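Local structure of cellulosomal scaffoldin (Bacteroides cellulosolvens, 2XBT) at residues 50-55 with 84-89; 129-134 with 143-148. The protein probably binds cellulose through this family 3b carbohydrate-binding module, one domain of a much longer secreted scaffoldin of the cellulosome. One frame throughout, in Å; residues are numbered along the deposited sequence.

Contact 1: 50-55 with 84-89; sequences FYTSDD and KANKYI
With CG set between its backbone N and carbonyl carbon (chi1 70°), Tyr51 lays its ring against Lys87, whose own CG stands anti to the carbonyl carbon before the chain bends at chi2. The result is a CH-pi contact: Lys87 CB sits 3.6 Å from the centroid of the Tyr51 ring, 25° off the ring normal and displaced toward the rim. At the edge of the same ring, in its plane, lies Ile89 N, and the ring atom CE2 of Tyr51 reaches Ile89 CG1 at 3.7 Å. Beyond the bend, Lys87 CE runs past Ser53 CB before NZ forms a salt bridge with Asp56. On the face of the sheet bearing Phe50 and Tyr88, Phe50 CD1 packs on Tyr88 CB at 3.5 Å, and the two rings meet obliquely.

Tyr51 N donates to Lys87 O (3.0 Å, 173°), whereas Tyr51 O receives Lys87 N at 3.0 Å and, more weakly, Asn86 N. The side chain of Asn86 also reaches across to the other segment: OD1 takes Ser53 N at 2.7 Å on an in-plane lone pair, which ties down the chain just after strand 45-51 ends. Thr52 OG1, close to Lys84 O, has its hydrogen-bonding partner in Asn129 O. Two consecutive residues, Asn86 and Lys87, facing the single residue Tyr51 define a classic beta bulge, here at the corner where strand 85-93 joins strand 45-51 in an antiparallel sheet of the CBM3 beta-sandwich.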
loop_
_atom_site.group_PDB
_atom_site.type_symbol
_atom_site.label_atom_id
_atom_site.label_comp_id
_atom_site.label_asym_id
_atom_site.label_seq_id
_atom_site.Cartn_x
_atom_site.Cartn_y
_atom_site.Cartn_z
ATOM N N PHE A 50 -3.424 -6.297 2.878
ATOM C CA PHE A 50 -3.758 -7.572 3.510
ATOM C C PHE A 50 -4.577 -8.425 2.565
ATOM O O PHE A 50 -5.465 -7.917 1.876
ATOM C CB PHE A 50 -4.547 -7.332 4.780
ATOM C CG PHE A 50 -3.826 -6.444 5.767
ATOM C CD1 PHE A 50 -2.929 -6.993 6.667
ATOM C CD2 PHE A 50 -4.060 -5.082 5.786
ATOM C CE1 PHE A 50 -2.256 -6.189 7.586
ATOM C CE2 PHE A 50 -3.381 -4.252 6.699
ATOM C CZ PHE A 50 -2.486 -4.825 7.600
ATOM N N TYR A 51 -4.275 -9.716 2.538
ATOM C CA TYR A 51 -4.891 -10.599 1.552
ATOM C C TYR A 51 -4.931 -12.040 2.037
ATOM O O TYR A 51 -4.357 -12.387 3.063
ATOM C CB TYR A 51 -4.135 -10.535 0.214
ATOM C CG TYR A 51 -2.760 -11.183 0.260
ATOM C CD1 TYR A 51 -2.571 -12.478 -0.188
ATOM C CD2 TYR A 51 -1.648 -10.491 0.759
ATOM C CE1 TYR A 51 -1.315 -13.077 -0.151
ATOM C CE2 TYR A 51 -0.389 -11.082 0.803
ATOM C CZ TYR A 51 -0.235 -12.374 0.344
ATOM O OH TYR A 51 0.998 -12.978 0.378
ATOM N N THR A 52 -5.599 -12.882 1.262
ATOM C CA THR A 52 -5.780 -14.274 1.627
ATOM C C THR A 52 -5.078 -15.130 0.607
ATOM O O THR A 52 -5.272 -14.966 -0.603
ATOM C CB THR A 52 -7.260 -14.670 1.630
ATOM O OG1 THR A 52 -7.937 -13.989 2.687
ATOM C CG2 THR A 52 -7.403 -16.187 1.814
ATOM N N SER A 53 -4.237 -16.026 1.087
ATOM C CA SER A 53 -3.479 -16.878 0.197
ATOM C C SER A 53 -4.227 -18.159 -0.093
ATOM O O SER A 53 -4.363 -19.028 0.769
ATOM C CB SER A 53 -2.118 -17.234 0.776
ATOM O OG SER A 53 -1.424 -18.076 -0.128
ATOM N N ASP A 54 -4.727 -18.233 -1.318
ATOM C CA ASP A 54 -5.215 -19.455 -1.915
ATOM C C ASP A 54 -4.637 -20.698 -1.235
ATOM O O ASP A 54 -5.366 -21.513 -0.661
ATOM C CB ASP A 54 -4.806 -19.440 -3.393
ATOM C CG ASP A 54 -3.440 -18.783 -3.615
ATOM O OD1 ASP A 54 -2.402 -19.409 -3.295
ATOM O OD2 ASP A 54 -3.401 -17.641 -4.110
ATOM N N ASP A 55 -3.313 -20.817 -1.284
ATOM C CA ASP A 55 -2.651 -22.074 -0.985
ATOM C C ASP A 55 -1.133 -21.920 -1.017
ATOM O O ASP A 55 -0.420 -22.835 -1.436
ATOM C CB ASP A 55 -3.058 -23.088 -2.043
ATOM C CG ASP A 55 -2.981 -22.508 -3.445
ATOM O OD1 ASP A 55 -1.850 -22.338 -3.952
ATOM O OD2 ASP A 55 -4.047 -22.206 -4.027
ATOM N N LYS A 84 -10.842 -12.437 6.253
ATOM C CA LYS A 84 -10.461 -12.006 4.904
ATOM C C LYS A 84 -8.948 -11.819 4.678
ATOM O O LYS A 84 -8.534 -11.219 3.683
ATOM C CB LYS A 84 -11.213 -10.729 4.531
ATOM C CG LYS A 84 -12.714 -10.950 4.337
ATOM C CD LYS A 84 -13.417 -9.704 3.865
ATOM C CE LYS A 84 -13.269 -9.526 2.363
ATOM N NZ LYS A 84 -13.911 -8.258 1.886
ATOM N N ALA A 85 -8.114 -12.351 5.569
ATOM C CA ALA A 85 -6.672 -12.199 5.386
ATOM C C ALA A 85 -5.874 -13.142 6.242
ATOM O O ALA A 85 -6.050 -13.178 7.457
ATOM C CB ALA A 85 -6.240 -10.757 5.685
ATOM N N ASN A 86 -4.978 -13.885 5.605
ATOM C CA ASN A 86 -3.998 -14.678 6.344
ATOM C C ASN A 86 -2.560 -14.264 6.016
ATOM O O ASN A 86 -1.596 -14.857 6.506
ATOM C CB ASN A 86 -4.228 -16.182 6.149
ATOM C CG ASN A 86 -4.072 -16.629 4.695
ATOM O OD1 ASN A 86 -4.001 -15.816 3.776
ATOM N ND2 ASN A 86 -4.031 -17.938 4.489
ATOM N N LYS A 87 -2.433 -13.234 5.178
ATOM C CA LYS A 87 -1.141 -12.702 4.784
ATOM C C LYS A 87 -1.210 -11.193 4.611
ATOM O O LYS A 87 -2.291 -10.604 4.584
ATOM C CB LYS A 87 -0.689 -13.292 3.442
ATOM C CG LYS A 87 -0.742 -14.823 3.321
ATOM C CD LYS A 87 0.573 -15.489 3.690
ATOM C CE LYS A 87 0.512 -16.987 3.402
ATOM N NZ LYS A 87 1.694 -17.736 3.923
ATOM N N TYR A 88 -0.041 -10.573 4.485
ATOM C CA TYR A 88 0.033 -9.198 4.013
ATOM C C TYR A 88 1.284 -8.974 3.187
ATOM O O TYR A 88 2.314 -9.609 3.414
ATOM C CB TYR A 88 -0.033 -8.184 5.148
ATOM C CG TYR A 88 1.075 -8.295 6.156
ATOM C CD1 TYR A 88 2.206 -7.469 6.076
ATOM C CD2 TYR A 88 1.009 -9.222 7.179
ATOM C CE1 TYR A 88 3.243 -7.575 7.019
ATOM C CE2 TYR A 88 2.019 -9.332 8.115
ATOM C CZ TYR A 88 3.135 -8.507 8.028
ATOM O OH TYR A 88 4.136 -8.632 8.956
ATOM N N ILE A 89 1.162 -8.104 2.194
ATOM C CA ILE A 89 2.319 -7.590 1.491
ATOM C C ILE A 89 2.770 -6.392 2.320
ATOM O O ILE A 89 1.938 -5.567 2.708
ATOM C CB ILE A 89 1.936 -7.056 0.114
ATOM C CG1 ILE A 89 1.146 -8.110 -0.664
ATOM C CG2 ILE A 89 3.188 -6.627 -0.664
ATOM C CD1 ILE A 89 0.289 -7.526 -1.728
#

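Contact 2: 129-134 with 143-148; sequences NDYSYP and NKLVAV
Two type I beta turns, Asp130 to Tyr133 and Asn143 to Val146, meet here, and an Asx turn headed by Asn143 is built into the second. Ser132 and Asn143 make the first polar link: Asn143 ND2 donates to Ser132 O at 3.0 Å, with an N-H...O angle of 173° and the acceptor only 5° out of the amide plane. Having CG anti to the backbone N (chi1 180°) extends the Asn143 amide toward that carbonyl, while its OD1 accepts Leu145 N at 3.0 Å from above the carbonyl plane, closing the Asx turn. Pro134 flanks the amide, bringing CG to 3.4 Å from Asn143 ND2.

The second link is a hydrogen bond donated by Ser132 OG to Leu145 O, 2.7 Å apart, with the hydroxyl above the carbonyl plane rather than on a lone pair; the same OG also bonds to Phe50 N. Leu145 makes its apolar side-chain contact through CD2, 3.9 Å from Tyr131 CZ. Separately, its CD1 lies against Tyr131 O, and Leu145 O sits near the edge of the Tyr131 ring. The phenol OH of Tyr131 is hydrogen-bonded to Thr158 O, and its ring meets His82 edge-to-face. Ser132 CB meets Val146 CG2 at 4.1 Å.

Both polar links therefore pair a side chain of one turn with a backbone carbonyl of the other. Because the Asn143 amide is gripped through both its nitrogen and its oxygen, its rotation is fixed: Asn143 ND2 satisfies Ser132 O, and Leu145 N satisfies OD1, without any charged group.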
loop_
_atom_site.group_PDB
_atom_site.type_symbol
_atom_site.label_atom_id
_atom_site.label_comp_id
_atom_site.label_asym_id
_atom_site.label_seq_id
_atom_site.Cartn_x
_atom_site.Cartn_y
_atom_site.Cartn_z
ATOM N N ASN A 129 -11.809 -12.235 -1.791
ATOM C CA ASN A 129 -11.366 -12.729 -0.488
ATOM C C ASN A 129 -10.192 -11.979 0.135
ATOM O O ASN A 129 -9.625 -12.432 1.124
ATOM C CB ASN A 129 -10.987 -14.201 -0.578
ATOM C CG ASN A 129 -12.184 -15.095 -0.484
ATOM O OD1 ASN A 129 -13.010 -14.938 0.421
ATOM N ND2 ASN A 129 -12.314 -16.024 -1.432
ATOM N N ASP A 130 -9.810 -10.851 -0.443
ATOM C CA ASP A 130 -8.683 -10.108 0.114
ATOM C C ASP A 130 -9.194 -8.915 0.896
ATOM O O ASP A 130 -9.900 -8.063 0.353
ATOM C CB ASP A 130 -7.740 -9.631 -0.989
ATOM C CG ASP A 130 -7.046 -10.765 -1.694
ATOM O OD1 ASP A 130 -6.885 -11.855 -1.097
ATOM O OD2 ASP A 130 -6.637 -10.558 -2.846
ATOM N N TYR A 131 -8.821 -8.854 2.173
ATOM C CA TYR A 131 -9.221 -7.765 3.063
ATOM C C TYR A 131 -9.024 -6.372 2.451
ATOM O O TYR A 131 -9.907 -5.501 2.527
ATOM C CB TYR A 131 -8.416 -7.883 4.368
ATOM C CG TYR A 131 -8.710 -6.812 5.405
ATOM C CD1 TYR A 131 -9.715 -6.987 6.343
ATOM C CD2 TYR A 131 -7.979 -5.639 5.452
ATOM C CE1 TYR A 131 -9.992 -6.028 7.289
ATOM C CE2 TYR A 131 -8.248 -4.672 6.402
ATOM C CZ TYR A 131 -9.263 -4.875 7.317
ATOM O OH TYR A 131 -9.550 -3.916 8.255
ATOM N N SER A 132 -7.862 -6.148 1.854
ATOM C CA SER A 132 -7.521 -4.810 1.378
ATOM C C SER A 132 -8.138 -4.460 0.026
ATOM O O SER A 132 -8.091 -3.306 -0.405
ATOM C CB SER A 132 -6.000 -4.611 1.355
ATOM O OG SER A 132 -5.469 -4.552 2.679
ATOM N N TYR A 133 -8.721 -5.447 -0.653
ATOM C CA TYR A 133 -9.336 -5.142 -1.954
ATOM C C TYR A 133 -10.634 -4.362 -1.759
ATOM O O TYR A 133 -11.573 -4.855 -1.124
ATOM C CB TYR A 133 -9.617 -6.408 -2.761
ATOM C CG TYR A 133 -10.343 -6.127 -4.070
ATOM C CD1 TYR A 133 -9.700 -5.476 -5.122
ATOM C CD2 TYR A 133 -11.673 -6.504 -4.245
ATOM C CE1 TYR A 133 -10.379 -5.209 -6.338
ATOM C CE2 TYR A 133 -12.353 -6.248 -5.440
ATOM C CZ TYR A 133 -11.706 -5.603 -6.478
ATOM O OH TYR A 133 -12.385 -5.353 -7.656
ATOM N N PRO A 134 -10.705 -3.154 -2.319
ATOM C CA PRO A 134 -11.846 -2.275 -2.041
ATOM C C PRO A 134 -12.930 -2.307 -3.113
ATOM O O PRO A 134 -13.871 -1.502 -3.048
ATOM C CB PRO A 134 -11.204 -0.894 -2.052
ATOM C CG PRO A 134 -10.114 -1.022 -3.119
ATOM C CD PRO A 134 -9.715 -2.494 -3.194
ATOM N N ASN A 143 -9.096 4.275 0.394
ATOM C CA ASN A 143 -9.172 2.857 0.725
ATOM C C ASN A 143 -8.595 2.680 2.114
ATOM O O ASN A 143 -7.387 2.515 2.266
ATOM C CB ASN A 143 -8.416 1.989 -0.274
ATOM C CG ASN A 143 -8.491 0.494 0.073
ATOM O OD1 ASN A 143 -9.148 0.092 1.043
ATOM N ND2 ASN A 143 -7.833 -0.328 -0.732
ATOM N N LYS A 144 -9.469 2.723 3.119
ATOM C CA LYS A 144 -9.070 2.606 4.524
ATOM C C LYS A 144 -8.633 1.207 4.942
ATOM O O LYS A 144 -8.193 1.008 6.074
ATOM C CB LYS A 144 -10.207 3.070 5.438
ATOM C CG LYS A 144 -10.559 4.538 5.317
ATOM C CD LYS A 144 -9.460 5.425 5.888
ATOM C CE LYS A 144 -10.043 6.492 6.808
ATOM N NZ LYS A 144 -9.015 7.505 7.206
ATOM N N LEU A 145 -8.727 0.239 4.033
ATOM C CA LEU A 145 -8.371 -1.141 4.358
ATOM C C LEU A 145 -6.891 -1.430 4.074
ATOM O O LEU A 145 -6.425 -2.562 4.242
ATOM C CB LEU A 145 -9.272 -2.122 3.585
ATOM C CG LEU A 145 -10.787 -1.920 3.750
ATOM C CD1 LEU A 145 -11.541 -2.767 2.732
ATOM C CD2 LEU A 145 -11.218 -2.275 5.159
ATOM N N VAL A 146 -6.158 -0.399 3.667
ATOM C CA VAL A 146 -4.703 -0.509 3.505
ATOM C C VAL A 146 -4.092 0.297 4.632
ATOM O O VAL A 146 -4.543 1.418 4.900
ATOM C CB VAL A 146 -4.226 0.093 2.172
ATOM C CG1 VAL A 146 -2.699 0.156 2.124
ATOM C CG2 VAL A 146 -4.769 -0.733 0.993
ATOM N N ALA A 147 -3.093 -0.254 5.303
ATOM C CA ALA A 147 -2.523 0.432 6.473
ATOM C C ALA A 147 -1.164 1.040 6.162
ATOM O O ALA A 147 -0.354 0.439 5.452
ATOM C CB ALA A 147 -2.393 -0.518 7.647
ATOM N N VAL A 148 -0.913 2.215 6.741
ATOM C CA VAL A 148 0.379 2.878 6.612
ATOM C C VAL A 148 0.982 3.097 8.002
ATOM O O VAL A 148 0.279 3.505 8.929
ATOM C CB VAL A 148 0.218 4.237 5.970
ATOM C CG1 VAL A 148 1.606 4.869 5.731
ATOM C CG2 VAL A 148 -0.574 4.128 4.662
#

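How the contacts relate
The centres of contacts 1 and 2 lie about 11 Å apart, and contact 1 closes along the chain before contact 2 opens. Both reach one five-stranded antiparallel sheet: contact 1 joins strands 85-93 and 45-51, and contact 2 leads into strand 147-150, the neighbour of 45-51 on its other side. They touch directly. Ser132 OG is 2.7 Å from Phe50 N, a probable hydrogen bond, while Asp130 OD1 bonds to Thr52 N. Residues 129-132 thus continue alongside the end of strand 45-51, where residues 147-150 have not yet begun, linking loop and sheet within the single CBM3 module.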